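PDB 4D7Q: ralf, proline/betaine transporter from Legionella pneumophila, which probably acts as a guanine nucleotide exchange factor, here built as an engineered chimera of a Legionella Sec7 domain and a Rickettsia capping domain. Local coordinates for residues Tyr139-Gln144 with Arg170-Gly175. The protein carries 2 engineered substitutions. Sequence-based numbering, arbitrary orientation.
Sequences YLLAFQ and RNLRGG
The side-chain amides of Q144 and N171 reach each other from opposite directions with their planes 50° apart, neither stacked nor hydrogen-bonded. NE2 of Q144 lies 3.2 Å from ND2 of N171, two donors as modelled, and OE1 of Q144 meets the same nitrogen at a poor angle. Among the other flat groups, the guanidinium groups of R170 and R173 lie over one another, each offset toward the rim. R170 O lies at the edge of the R173 group, in its plane, and accepts a nearly straight 2.9 Å hydrogen bond from R173 NE; arginine suits this position because its long chain can fold back to the carbonyl in the last turn of helix 165-171. Beside the amides, branched L172 sends its two methyls to two leucines: CD1 lies 3.9 Å from L141 CD2, the side chains crossing at about a right angle, while CD2 lies 3.8 Å from L140 CD2. Both segments belong to the all-helical Sec7 domain of the chimera, where helix 135-152 packs against that last turn and the type II turn L172-G175. G174 is its third residue, where phi is positive (77°), a conformation glycine takes without strain. L140 holds its CG opposite the backbone N (chi1 -180°), which carries CD2 to 3.4 Å from G175 O, against bare glycine backbone. F257, in the Rickettsia-derived capping domain, touches L140, a contact between the two parts of the engineered chimera.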
loop_
_atom_site.group_PDB
_atom_site.type_symbol
_atom_site.label_atom_id
_atom_site.label_comp_id
_atom_site.label_asym_id
_atom_site.label_seq_id
_atom_site.Cartn_x
_atom_site.Cartn_y
_atom_site.Cartn_z
ATOM N N TYR A 139 13.430 5.216 -8.084
ATOM C CA TYR A 139 12.570 4.133 -7.578
ATOM C C TYR A 139 13.392 2.966 -6.970
ATOM O O TYR A 139 13.130 2.516 -5.848
ATOM C CB TYR A 139 11.651 3.693 -8.728
ATOM C CG TYR A 139 10.775 2.500 -8.425
ATOM C CD1 TYR A 139 9.511 2.664 -7.865
ATOM C CD2 TYR A 139 11.208 1.201 -8.709
ATOM C CE1 TYR A 139 8.678 1.567 -7.628
ATOM C CE2 TYR A 139 10.385 0.100 -8.476
ATOM C CZ TYR A 139 9.122 0.287 -7.936
ATOM O OH TYR A 139 8.318 -0.795 -7.698
ATOM N N LEU A 140 14.420 2.525 -7.709
ATOM C CA LEU A 140 15.352 1.477 -7.306
ATOM C C LEU A 140 16.103 1.883 -6.025
ATOM O O LEU A 140 16.177 1.087 -5.080
ATOM C CB LEU A 140 16.335 1.181 -8.464
ATOM C CG LEU A 140 17.361 0.060 -8.118
ATOM C CD1 LEU A 140 16.847 -1.293 -8.529
ATOM C CD2 LEU A 140 18.692 0.306 -8.753
ATOM N N LEU A 141 16.639 3.131 -6.000
ATOM C CA LEU A 141 17.334 3.692 -4.844
ATOM C C LEU A 141 16.396 3.796 -3.663
ATOM O O LEU A 141 16.824 3.509 -2.549
ATOM C CB LEU A 141 17.813 5.120 -5.142
ATOM C CG LEU A 141 19.114 5.331 -5.888
ATOM C CD1 LEU A 141 19.291 6.810 -6.170
ATOM C CD2 LEU A 141 20.323 4.786 -5.106
ATOM N N ALA A 142 15.139 4.252 -3.890
ATOM C CA ALA A 142 14.159 4.407 -2.805
ATOM C C ALA A 142 13.909 3.114 -2.042
ATOM O O ALA A 142 14.002 3.111 -0.811
ATOM C CB ALA A 142 12.848 4.989 -3.315
ATOM N N PHE A 143 13.594 2.027 -2.760
ATOM C CA PHE A 143 13.377 0.718 -2.139
ATOM C C PHE A 143 14.643 0.210 -1.442
ATOM O O PHE A 143 14.553 -0.372 -0.354
ATOM C CB PHE A 143 12.828 -0.309 -3.149
ATOM C CG PHE A 143 11.315 -0.310 -3.185
ATOM C CD1 PHE A 143 10.575 -0.888 -2.152
ATOM C CD2 PHE A 143 10.623 0.343 -4.209
ATOM C CE1 PHE A 143 9.178 -0.840 -2.160
ATOM C CE2 PHE A 143 9.221 0.366 -4.226
ATOM C CZ PHE A 143 8.514 -0.224 -3.202
ATOM N N GLN A 144 15.818 0.478 -2.028
ATOM C CA GLN A 144 17.074 0.064 -1.391
ATOM C C GLN A 144 17.292 0.790 -0.072
ATOM O O GLN A 144 17.755 0.160 0.880
ATOM C CB GLN A 144 18.300 0.294 -2.296
ATOM C CG GLN A 144 19.551 -0.507 -1.851
ATOM C CD GLN A 144 19.358 -2.010 -2.001
ATOM O OE1 GLN A 144 18.654 -2.501 -2.900
ATOM N NE2 GLN A 144 19.960 -2.785 -1.112
ATOM N N ARG A 170 28.635 -2.141 -4.773
ATOM C CA ARG A 170 28.578 -3.430 -5.497
ATOM C C ARG A 170 27.112 -3.803 -5.729
ATOM O O ARG A 170 26.745 -4.228 -6.806
ATOM C CB ARG A 170 29.268 -4.552 -4.673
ATOM C CG ARG A 170 30.785 -4.466 -4.607
ATOM C CD ARG A 170 31.465 -4.852 -5.896
ATOM N NE ARG A 170 31.395 -6.290 -6.181
ATOM C CZ ARG A 170 32.020 -6.872 -7.198
ATOM N NH1 ARG A 170 32.757 -6.152 -8.032
ATOM N NH2 ARG A 170 31.905 -8.176 -7.395
ATOM N N ASN A 171 26.259 -3.561 -4.730
ATOM C CA ASN A 171 24.830 -3.875 -4.801
ATOM C C ASN A 171 24.035 -3.108 -5.861
ATOM O O ASN A 171 23.027 -3.626 -6.350
ATOM C CB ASN A 171 24.189 -3.685 -3.416
ATOM C CG ASN A 171 22.811 -4.281 -3.354
ATOM O OD1 ASN A 171 22.628 -5.497 -3.221
ATOM N ND2 ASN A 171 21.836 -3.447 -3.591
ATOM N N LEU A 172 24.440 -1.871 -6.175
ATOM C CA LEU A 172 23.741 -0.993 -7.112
ATOM C C LEU A 172 24.341 -0.942 -8.533
ATOM O O LEU A 172 23.856 -0.182 -9.366
ATOM C CB LEU A 172 23.554 0.420 -6.508
ATOM C CG LEU A 172 22.572 0.495 -5.334
ATOM C CD1 LEU A 172 22.724 1.794 -4.572
ATOM C CD2 LEU A 172 21.126 0.232 -5.782
ATOM N N ARG A 173 25.363 -1.768 -8.812
ATOM C CA ARG A 173 25.984 -1.847 -10.150
ATOM C C ARG A 173 24.939 -2.073 -11.237
ATOM O O ARG A 173 24.115 -2.973 -11.105
ATOM C CB ARG A 173 27.030 -2.955 -10.223
ATOM C CG ARG A 173 28.353 -2.618 -9.540
ATOM C CD ARG A 173 29.285 -3.822 -9.493
ATOM N NE ARG A 173 28.663 -4.950 -8.789
ATOM C CZ ARG A 173 28.894 -6.229 -9.068
ATOM N NH1 ARG A 173 29.744 -6.564 -10.030
ATOM N NH2 ARG A 173 28.265 -7.183 -8.397
ATOM N N GLY A 174 24.945 -1.212 -12.260
ATOM C CA GLY A 174 24.020 -1.320 -13.376
ATOM C C GLY A 174 22.602 -0.853 -13.099
ATOM O O GLY A 174 21.748 -0.983 -13.967
ATOM N N GLY A 175 22.361 -0.282 -11.918
ATOM C CA GLY A 175 21.034 0.188 -11.512
ATOM C C GLY A 175 20.721 1.638 -11.831
ATOM O O GLY A 175 19.606 2.101 -11.552
#